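Local coordinates for protein alpha-1,3-glucanase (Bacillus circulans, PDB 5ZRU) that probably hydrolyses alpha-1,3-glucan, the chain being the catalytic unit of a larger GH87 enzyme, at residues Asn93-Val98 and Ala105-Leu110; Ser535-Ala540 and Leu566-Asn571. All coordinates share one frame; numbering follows the deposited sequence.

In the fold
The two contacts belong to different parts of the catalytic unit. Interaction 1 is a beta hairpin at the edge of the five-stranded antiparallel sheet of domain D1, with one part of a bound polyether molecule near Asn93 and Pro109. Interaction 2 joins the loop before strand 542-544 to the short strand 567-568 near the C-terminal end of domain D2, a right-handed beta-helix as in the pectate lyase clan. The centres of interactions 1 and 2 are 48 Å apart, their nearest atoms about 36 Å. In interaction 1 the Leu110 side chain is about 9 Å from that of Ser115 and the Leu96 side chain about 10 Å from that of Asp169, both calcium-binding residues; interaction 2 lies away from the annotated sites.

Interaction 1: Asn93-Val98 and Ala105-Leu110; sequences NGSLDV and AKTVPL. With PE5 (3,6,9,12,15,18,21,24-octaoxahexacosan-1-ol), chain C.
Asp97 and Thr107 lie side by side on one face of a two-stranded antiparallel ladder, joined by a hydrogen bond from Thr107 OG1 to Asp97 OD1 (2.8 Å). The hydroxyl meets the carboxylate from above its plane, 49° out of it. OG1 stands beside its own backbone N (chi1 -64°), which leaves Thr107 CG2 next to Ser95 CB at 3.7 Å. Lys104 NZ hydrogen-bonds to the same hydroxyl, so Thr107 OG1 sits between Lys104 NZ and the carboxylate, which the lysine itself reaches only weakly.

The backbone N-H and C=O of Gly94 and Leu96 are each satisfied by Leu110 and Val108 respectively, and Val98 N by Lys106 O. Ser95 N, on a non-hydrogen-bonded pair, turns instead to Tyr166 OH. At the turn end of the hairpin a classic beta bulge sets two residues against Val98: Val98 O takes a short bond from Ala105 N (2.7 Å) and a weak one from Lys106 N (3.3 Å).

On the opposite face the apolar chains meet. Leu110 CD1 presses on Leu96 CG at 3.6 Å, and the CG2 methyls of Val98 and Val108 touch obliquely.

At the far end of the hairpin Asn93 OD1 hydrogen-bonds to Thr111 OG1, while polyether carbon C3 comes within 3.3 Å of Asn93 OD1.

Strand 103-111 forms the sheet edge. Strand 93-100 has strand 153-157 as its other neighbour, with backbone bonds between Asp97 and Gln157. The apolar face packs inward against a second layer: Trp142 of strand 132-144 touches Val98, Lys106 and Val108, and Tyr166 of strand 166-174, whose hydroxyl bonds to Ser95 N, touches both leucines.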
ATOM      1  N   ASN A  93      11.864  15.007  14.858  1.00 10.52           N
ATOM      2  CA  ASN A  93      10.629  14.956  15.627  1.00 13.69           C
ATOM      3  C   ASN A  93      10.029  16.352  15.728  1.00 14.61           C
ATOM      4  O   ASN A  93      10.751  17.338  15.904  1.00 13.55           O
ATOM      5  CB  ASN A  93      10.880  14.381  17.020  1.00 14.97           C
ATOM      6  CG  ASN A  93      11.391  12.950  16.969  1.00 18.13           C
ATOM      7  OD1 ASN A  93      11.132  12.229  16.011  1.00 14.32           O
ATOM      8  ND2 ASN A  93      12.104  12.531  18.008  1.00 19.94           N
ATOM      9  N   GLY A  94       8.715  16.426  15.622  1.00 10.26           N
ATOM     10  CA  GLY A  94       8.014  17.696  15.608  1.00 12.42           C
ATOM     11  C   GLY A  94       6.582  17.500  16.016  1.00 10.45           C
ATOM     12  O   GLY A  94       6.254  16.551  16.751  1.00 12.68           O
ATOM     13  N   SER A  95       5.702  18.364  15.528  1.00 10.38           N
ATOM     14  CA  SER A  95       4.310  18.318  15.956  1.00 11.65           C
ATOM     15  C   SER A  95       3.495  19.289  15.120  1.00 11.91           C
ATOM     16  O   SER A  95       4.037  20.205  14.494  1.00 12.19           O
ATOM     17  CB  SER A  95       4.171  18.668  17.443  1.00 13.83           C
ATOM     18  OG  SER A  95       4.562  20.019  17.681  1.00 13.77           O
ATOM     19  N   LEU A  96       2.178  19.084  15.134  1.00 10.07           N
ATOM     20  CA  LEU A  96       1.216  20.068  14.656  1.00 12.96           C
ATOM     21  C   LEU A  96       0.064  20.126  15.651  1.00 12.67           C
ATOM     22  O   LEU A  96      -0.219  19.145  16.339  1.00 12.46           O
ATOM     23  CB  LEU A  96       0.696  19.731  13.247  1.00 11.09           C
ATOM     24  CG  LEU A  96       1.630  20.033  12.068  1.00 11.77           C
ATOM     25  CD1 LEU A  96       1.061  19.467  10.776  1.00  8.20           C
ATOM     26  CD2 LEU A  96       1.879  21.542  11.911  1.00 10.12           C
ATOM     27  N   ASP A  97      -0.589  21.284  15.728  1.00 10.10           N
ATOM     28  CA  ASP A  97      -1.683  21.521  16.658  1.00 12.57           C
ATOM     29  C   ASP A  97      -3.025  21.345  15.957  1.00 12.33           C
ATOM     30  O   ASP A  97      -3.167  21.634  14.768  1.00 12.75           O
ATOM     31  CB  ASP A  97      -1.606  22.933  17.252  1.00 14.00           C
ATOM     32  CG  ASP A  97      -0.446  23.101  18.233  1.00 16.13           C
ATOM     33  OD1 ASP A  97       0.144  22.088  18.647  1.00 16.80           O
ATOM     34  OD2 ASP A  97      -0.117  24.251  18.588  1.00 18.30           O
ATOM     35  N   VAL A  98      -4.015  20.872  16.714  1.00 12.32           N
ATOM     36  CA  VAL A  98      -5.369  20.643  16.219  1.00 13.57           C
ATOM     37  C   VAL A  98      -6.319  21.531  17.008  1.00 13.26           C
ATOM     38  O   VAL A  98      -6.297  21.517  18.244  1.00 15.94           O
ATOM     39  CB  VAL A  98      -5.775  19.164  16.362  1.00 11.90           C
ATOM     40  CG1 VAL A  98      -7.191  18.927  15.811  1.00 12.57           C
ATOM     41  CG2 VAL A  98      -4.749  18.258  15.681  1.00 12.72           C
ATOM     42  N   ALA A 105      -7.364  21.434  20.764  1.00 17.22           N
ATOM     43  CA  ALA A 105      -7.780  20.094  21.147  1.00 17.04           C
ATOM     44  C   ALA A 105      -6.617  19.159  21.395  1.00 23.85           C
ATOM     45  O   ALA A 105      -6.668  18.351  22.318  1.00 21.19           O
ATOM     46  CB  ALA A 105      -8.681  19.484  20.069  1.00 18.90           C
ATOM     47  N   LYS A 106      -5.568  19.246  20.582  1.00 22.30           N
ATOM     48  CA  LYS A 106      -4.458  18.310  20.660  1.00 20.24           C
ATOM     49  C   LYS A 106      -3.221  18.995  20.121  1.00 14.99           C
ATOM     50  O   LYS A 106      -3.306  19.862  19.248  1.00 16.20           O
ATOM     51  CB  LYS A 106      -4.701  17.033  19.838  1.00 21.36           C
ATOM     52  CG  LYS A 106      -6.024  16.336  20.070  1.00 30.71           C
ATOM     53  CD  LYS A 106      -5.840  14.864  20.334  1.00 31.94           C
ATOM     54  CE  LYS A 106      -7.084  14.303  20.999  1.00 31.17           C
ATOM     55  NZ  LYS A 106      -6.966  14.192  22.482  1.00 34.22           N
ATOM     56  N   THR A 107      -2.077  18.590  20.642  1.00 12.90           N
ATOM     57  CA  THR A 107      -0.823  18.705  19.913  1.00 12.10           C
ATOM     58  C   THR A 107      -0.447  17.291  19.489  1.00 15.54           C
ATOM     59  O   THR A 107      -0.283  16.409  20.338  1.00 16.25           O
ATOM     60  CB  THR A 107       0.273  19.351  20.758  1.00 12.31           C
ATOM     61  OG1 THR A 107      -0.107  20.699  21.069  1.00 15.77           O
ATOM     62  CG2 THR A 107       1.577  19.382  19.971  1.00 14.00           C
ATOM     63  N   VAL A 108      -0.361  17.069  18.185  1.00 11.29           N
ATOM     64  CA  VAL A 108      -0.126  15.743  17.622  1.00 11.87           C
ATOM     65  C   VAL A 108       1.368  15.606  17.349  1.00 10.91           C
ATOM     66  O   VAL A 108       1.897  16.345  16.507  1.00 12.46           O
ATOM     67  CB  VAL A 108      -0.937  15.525  16.337  1.00 10.67           C
ATOM     68  CG1 VAL A 108      -0.597  14.167  15.717  1.00 10.09           C
ATOM     69  CG2 VAL A 108      -2.407  15.603  16.637  1.00 12.86           C
ATOM     70  N   PRO A 109       2.071  14.697  18.017  1.00 12.21           N
ATOM     71  CA  PRO A 109       3.485  14.487  17.693  1.00 13.28           C
ATOM     72  C   PRO A 109       3.640  13.885  16.304  1.00 12.46           C
ATOM     73  O   PRO A 109       2.819  13.079  15.856  1.00 12.48           O
ATOM     74  CB  PRO A 109       3.965  13.511  18.779  1.00 16.54           C
ATOM     75  CG  PRO A 109       2.872  13.483  19.816  1.00 21.63           C
ATOM     76  CD  PRO A 109       1.605  13.804  19.090  1.00 18.26           C
ATOM     77  N   LEU A 110       4.717  14.293  15.629  1.00 11.77           N
ATOM     78  CA  LEU A 110       5.017  13.906  14.257  1.00 12.61           C
ATOM     79  C   LEU A 110       6.494  13.570  14.139  1.00 13.28           C
ATOM     80  O   LEU A 110       7.324  14.094  14.890  1.00 12.62           O
ATOM     81  CB  LEU A 110       4.686  15.037  13.259  1.00 10.57           C
ATOM     82  CG  LEU A 110       3.241  15.530  13.253  1.00  9.52           C
ATOM     83  CD1 LEU A 110       3.155  16.772  12.385  1.00  8.89           C
ATOM     84  CD2 LEU A 110       2.307  14.422  12.745  1.00  8.83           C
TER
HETATM   85  C48 PE5 C 601       8.934   3.616  18.997  1.00 21.35           C
HETATM   86  C50 PE5 C 601       9.114   4.085  17.549  1.00 21.41           C
HETATM   87  O1  PE5 C 601       9.681   5.368  17.525  1.00 28.07           O
HETATM   88  C1  PE5 C 601       9.956   5.869  16.245  1.00 25.78           C
HETATM   89  C2  PE5 C 601      10.381   7.338  16.315  1.00 22.90           C
HETATM   90  O2  PE5 C 601       9.315   8.116  16.781  1.00 21.48           O
HETATM   91  C3  PE5 C 601       9.607   9.461  17.034  1.00 23.37           C
HETATM   92  C4  PE5 C 601       8.364  10.162  17.599  1.00 22.27           C
HETATM   93  O3  PE5 C 601       7.289  10.019  16.709  1.00 27.46           O
HETATM   94  C5  PE5 C 601       6.102  10.684  17.050  1.00 20.78           C
HETATM   95  C6  PE5 C 601       4.897   9.742  16.914  1.00 31.37           C
HETATM   96  O4  PE5 C 601       4.358   9.757  15.616  1.00 30.13           O
HETATM   97  C7  PE5 C 601       3.949   8.514  15.106  1.00 27.79           C
HETATM   98  C8  PE5 C 601       2.997   7.818  16.081  1.00 30.45           C
HETATM   99  O5  PE5 C 601       2.889   6.472  15.742  1.00 33.05           O
HETATM  100  C9  PE5 C 601       2.262   5.670  16.706  1.00 30.07           C
HETATM  101  C10 PE5 C 601       0.859   5.331  16.220  1.00 27.79           C
HETATM  102  O6  PE5 C 601      -0.069   5.695  17.198  1.00 27.56           O
HETATM  103  C11 PE5 C 601      -1.372   5.877  16.728  1.00 27.21           C
HETATM  104  C12 PE5 C 601      -2.225   6.547  17.796  1.00 25.99           C
HETATM  105  O7  PE5 C 601      -3.246   5.653  18.116  1.00 24.43           O
HETATM  106  C13 PE5 C 601      -4.499   6.234  18.328  1.00 21.91           C
HETATM  107  C14 PE5 C 601      -5.303   5.315  19.246  1.00 23.80           C
HETATM  108  O8  PE5 C 601      -4.422   4.743  20.170  1.00 25.64           O
HETATM  109  C15 PE5 C 601      -4.983   3.810  21.056  1.00 24.84           C
HETATM  110  C16 PE5 C 601      -4.861   4.335  22.494  1.00 22.55           C
HETATM  111  O52 PE5 C 601      -3.875   3.632  23.200  1.00 32.17           O

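Interaction 2: Ser535-Ala540 and Leu566-Asn571; sequences SPHPGA and LYFIQN
Around Ala540 and Leu566 the backbones come together, with CA atoms 5.4 Å apart, but 535-540 has no regular structure and the segments exchange no backbone hydrogen bonds. Ala540 CB sits 3.5 Å from Leu566 O and also meets the CB of Phe568. The main side-chain contact is between His537 and Phe568. Their rings are oblique, centroids 4.7 Å apart and planes at 56°, and Phe568 CE2 rests over one imidazole face, toward its rim. The closest pair is His537 ND1 to Phe568 CE2, 3.3 Å. With CG anti to the backbone N (chi1 -174°), Phe568 reaches across to the loop, and its CZ meets Ser535 OG.

His537 is held by a bond inside its own loop: ND1 donates to Ser535 O at 2.8 Å, nearly straight (174°) and in the ring plane, which fixes the turn of the imidazole whose face receives the edge of the phenyl ring. Tyr543 and His563 add further ring contacts, to His537 and Phe568 respectively.

The short strand 567-568 pairs in parallel with strand 542-544, as successive coils do in a right-handed beta-helix; here a long loop preceding strand 542-544 folds over the next coil near the C-terminal end, away from the annotated metal sites.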
ATOM      1  N   SER A 535      12.315   6.836 -29.689  1.00 15.61           N
ATOM      2  CA  SER A 535      12.513   8.216 -30.064  1.00 15.36           C
ATOM      3  C   SER A 535      11.563   9.100 -29.258  1.00 17.38           C
ATOM      4  O   SER A 535      10.562   8.613 -28.720  1.00 16.47           O
ATOM      5  CB  SER A 535      12.269   8.374 -31.560  1.00 19.55           C
ATOM      6  OG  SER A 535      11.058   7.746 -31.917  1.00 23.09           O
ATOM      7  N   PRO A 536      11.859  10.400 -29.152  1.00 18.48           N
ATOM      8  CA  PRO A 536      11.001  11.282 -28.350  1.00 15.58           C
ATOM      9  C   PRO A 536       9.558  11.251 -28.826  1.00 15.33           C
ATOM     10  O   PRO A 536       9.274  11.105 -30.016  1.00 17.02           O
ATOM     11  CB  PRO A 536      11.618  12.672 -28.562  1.00 21.72           C
ATOM     12  CG  PRO A 536      13.014  12.408 -28.980  1.00 20.14           C
ATOM     13  CD  PRO A 536      12.989  11.135 -29.755  1.00 15.34           C
ATOM     14  N   HIS A 537       8.638  11.395 -27.876  1.00 15.43           N
ATOM     15  CA  HIS A 537       7.222  11.311 -28.218  1.00 17.16           C
ATOM     16  C   HIS A 537       6.358  11.788 -27.064  1.00 15.74           C
ATOM     17  O   HIS A 537       6.722  11.587 -25.899  1.00 13.60           O
ATOM     18  CB  HIS A 537       6.834   9.876 -28.577  1.00 15.79           C
ATOM     19  CG  HIS A 537       6.999   8.898 -27.449  1.00 15.56           C
ATOM     20  ND1 HIS A 537       8.199   8.283 -27.166  1.00 12.95           N
ATOM     21  CD2 HIS A 537       6.111   8.420 -26.541  1.00 11.70           C
ATOM     22  CE1 HIS A 537       8.044   7.463 -26.140  1.00 14.28           C
ATOM     23  NE2 HIS A 537       6.786   7.528 -25.742  1.00 13.44           N
ATOM     24  N   PRO A 538       5.216  12.417 -27.343  1.00 15.52           N
ATOM     25  CA  PRO A 538       4.235  12.668 -26.284  1.00 16.40           C
ATOM     26  C   PRO A 538       3.586  11.359 -25.869  1.00 14.00           C
ATOM     27  O   PRO A 538       3.568  10.390 -26.622  1.00 11.11           O
ATOM     28  CB  PRO A 538       3.208  13.602 -26.941  1.00 19.21           C
ATOM     29  CG  PRO A 538       3.787  13.964 -28.299  1.00 22.00           C
ATOM     30  CD  PRO A 538       4.735  12.868 -28.660  1.00 18.58           C
ATOM     31  N   GLY A 539       3.043  11.340 -24.653  1.00 12.73           N
ATOM     32  CA  GLY A 539       2.380  10.133 -24.183  1.00 12.54           C
ATOM     33  C   GLY A 539       1.216   9.759 -25.086  1.00 13.64           C
ATOM     34  O   GLY A 539       0.462  10.617 -25.553  1.00 14.64           O
ATOM     35  N   ALA A 540       1.073   8.462 -25.331  1.00  9.40           N
ATOM     36  CA  ALA A 540       0.058   7.925 -26.225  1.00 11.02           C
ATOM     37  C   ALA A 540      -0.983   7.100 -25.470  1.00 11.39           C
ATOM     38  O   ALA A 540      -0.819   6.750 -24.298  1.00  9.79           O
ATOM     39  CB  ALA A 540       0.707   7.056 -27.307  1.00 10.15           C
ATOM     40  N   LEU A 566      -2.358   8.878 -31.617  1.00 20.35           N
ATOM     41  CA  LEU A 566      -3.083   8.039 -30.660  1.00 20.32           C
ATOM     42  C   LEU A 566      -2.269   6.818 -30.248  1.00 19.37           C
ATOM     43  O   LEU A 566      -2.226   6.466 -29.066  1.00 14.82           O
ATOM     44  CB  LEU A 566      -4.438   7.579 -31.216  1.00 17.74           C
ATOM     45  CG  LEU A 566      -5.663   8.477 -31.055  1.00 28.11           C
ATOM     46  CD1 LEU A 566      -5.306   9.938 -31.144  1.00 26.20           C
ATOM     47  CD2 LEU A 566      -6.721   8.125 -32.101  1.00 27.00           C
ATOM     48  N   TYR A 567      -1.650   6.145 -31.210  1.00 15.21           N
ATOM     49  CA  TYR A 567      -0.820   4.984 -30.934  1.00 15.80           C
ATOM     50  C   TYR A 567       0.603   5.262 -31.369  1.00 21.02           C
ATOM     51  O   TYR A 567       0.848   6.036 -32.296  1.00 22.05           O
ATOM     52  CB  TYR A 567      -1.299   3.731 -31.664  1.00 25.53           C
ATOM     53  CG  TYR A 567      -2.757   3.727 -31.962  1.00 21.65           C
ATOM     54  CD1 TYR A 567      -3.677   3.508 -30.954  1.00 29.51           C
ATOM     55  CD2 TYR A 567      -3.223   3.940 -33.251  1.00 28.89           C
ATOM     56  CE1 TYR A 567      -5.021   3.512 -31.215  1.00 35.78           C
ATOM     57  CE2 TYR A 567      -4.565   3.936 -33.530  1.00 26.24           C
ATOM     58  CZ  TYR A 567      -5.466   3.716 -32.507  1.00 33.60           C
ATOM     59  OH  TYR A 567      -6.821   3.705 -32.762  1.00 37.85           O
ATOM     60  N   PHE A 568       1.538   4.603 -30.697  1.00 11.40           N
ATOM     61  CA  PHE A 568       2.959   4.699 -31.028  1.00 14.71           C
ATOM     62  C   PHE A 568       3.489   3.272 -30.921  1.00 17.22           C
ATOM     63  O   PHE A 568       3.901   2.831 -29.844  1.00 16.40           O
ATOM     64  CB  PHE A 568       3.679   5.661 -30.098  1.00 16.16           C
ATOM     65  CG  PHE A 568       5.112   5.906 -30.470  1.00 21.20           C
ATOM     66  CD1 PHE A 568       5.537   5.760 -31.779  1.00 30.30           C
ATOM     67  CD2 PHE A 568       6.038   6.260 -29.507  1.00 19.28           C
ATOM     68  CE1 PHE A 568       6.865   5.978 -32.121  1.00 30.54           C
ATOM     69  CE2 PHE A 568       7.367   6.484 -29.844  1.00 22.48           C
ATOM     70  CZ  PHE A 568       7.779   6.344 -31.149  1.00 27.17           C
ATOM     71  N   ILE A 569       3.457   2.558 -32.042  1.00 15.26           N
ATOM     72  CA  ILE A 569       3.678   1.115 -32.086  1.00 15.11           C
ATOM     73  C   ILE A 569       4.956   0.842 -32.863  1.00 18.55           C
ATOM     74  O   ILE A 569       5.123   1.329 -33.985  1.00 17.47           O
ATOM     75  CB  ILE A 569       2.488   0.389 -32.743  1.00 18.06           C
ATOM     76  CG1 ILE A 569       1.164   0.841 -32.122  1.00 18.19           C
ATOM     77  CG2 ILE A 569       2.664  -1.115 -32.656  1.00 17.76           C
ATOM     78  CD1 ILE A 569       1.072   0.605 -30.630  1.00 14.94           C
ATOM     79  N   GLN A 570       5.844   0.049 -32.281  1.00 14.67           N
ATOM     80  CA  GLN A 570       7.059  -0.322 -32.988  1.00 17.07           C
ATOM     81  C   GLN A 570       6.731  -1.295 -34.112  1.00 19.36           C
ATOM     82  O   GLN A 570       5.885  -2.182 -33.962  1.00 15.04           O
ATOM     83  CB  GLN A 570       8.067  -0.940 -32.024  1.00 18.16           C
ATOM     84  CG  GLN A 570       9.385  -1.326 -32.668  1.00 20.68           C
ATOM     85  CD  GLN A 570      10.451  -1.644 -31.638  1.00 21.48           C
ATOM     86  OE1 GLN A 570      10.590  -0.939 -30.638  1.00 24.81           O
ATOM     87  NE2 GLN A 570      11.200  -2.710 -31.871  1.00 23.14           N
ATOM     88  N   ASN A 571       7.394  -1.115 -35.254  1.00 17.96           N
ATOM     89  CA  ASN A 571       7.094  -1.939 -36.417  1.00 17.66           C
ATOM     90  C   ASN A 571       7.259  -3.418 -36.086  1.00 18.34           C
ATOM     91  O   ASN A 571       8.259  -3.831 -35.490  1.00 20.23           O
ATOM     92  CB  ASN A 571       8.000  -1.546 -37.585  1.00 25.18           C
ATOM     93  CG  ASN A 571       7.535  -2.131 -38.911  1.00 38.17           C
ATOM     94  OD1 ASN A 571       6.505  -2.805 -38.984  1.00 44.21           O
ATOM     95  ND2 ASN A 571       8.288  -1.857 -39.972  1.00 44.29           N
TER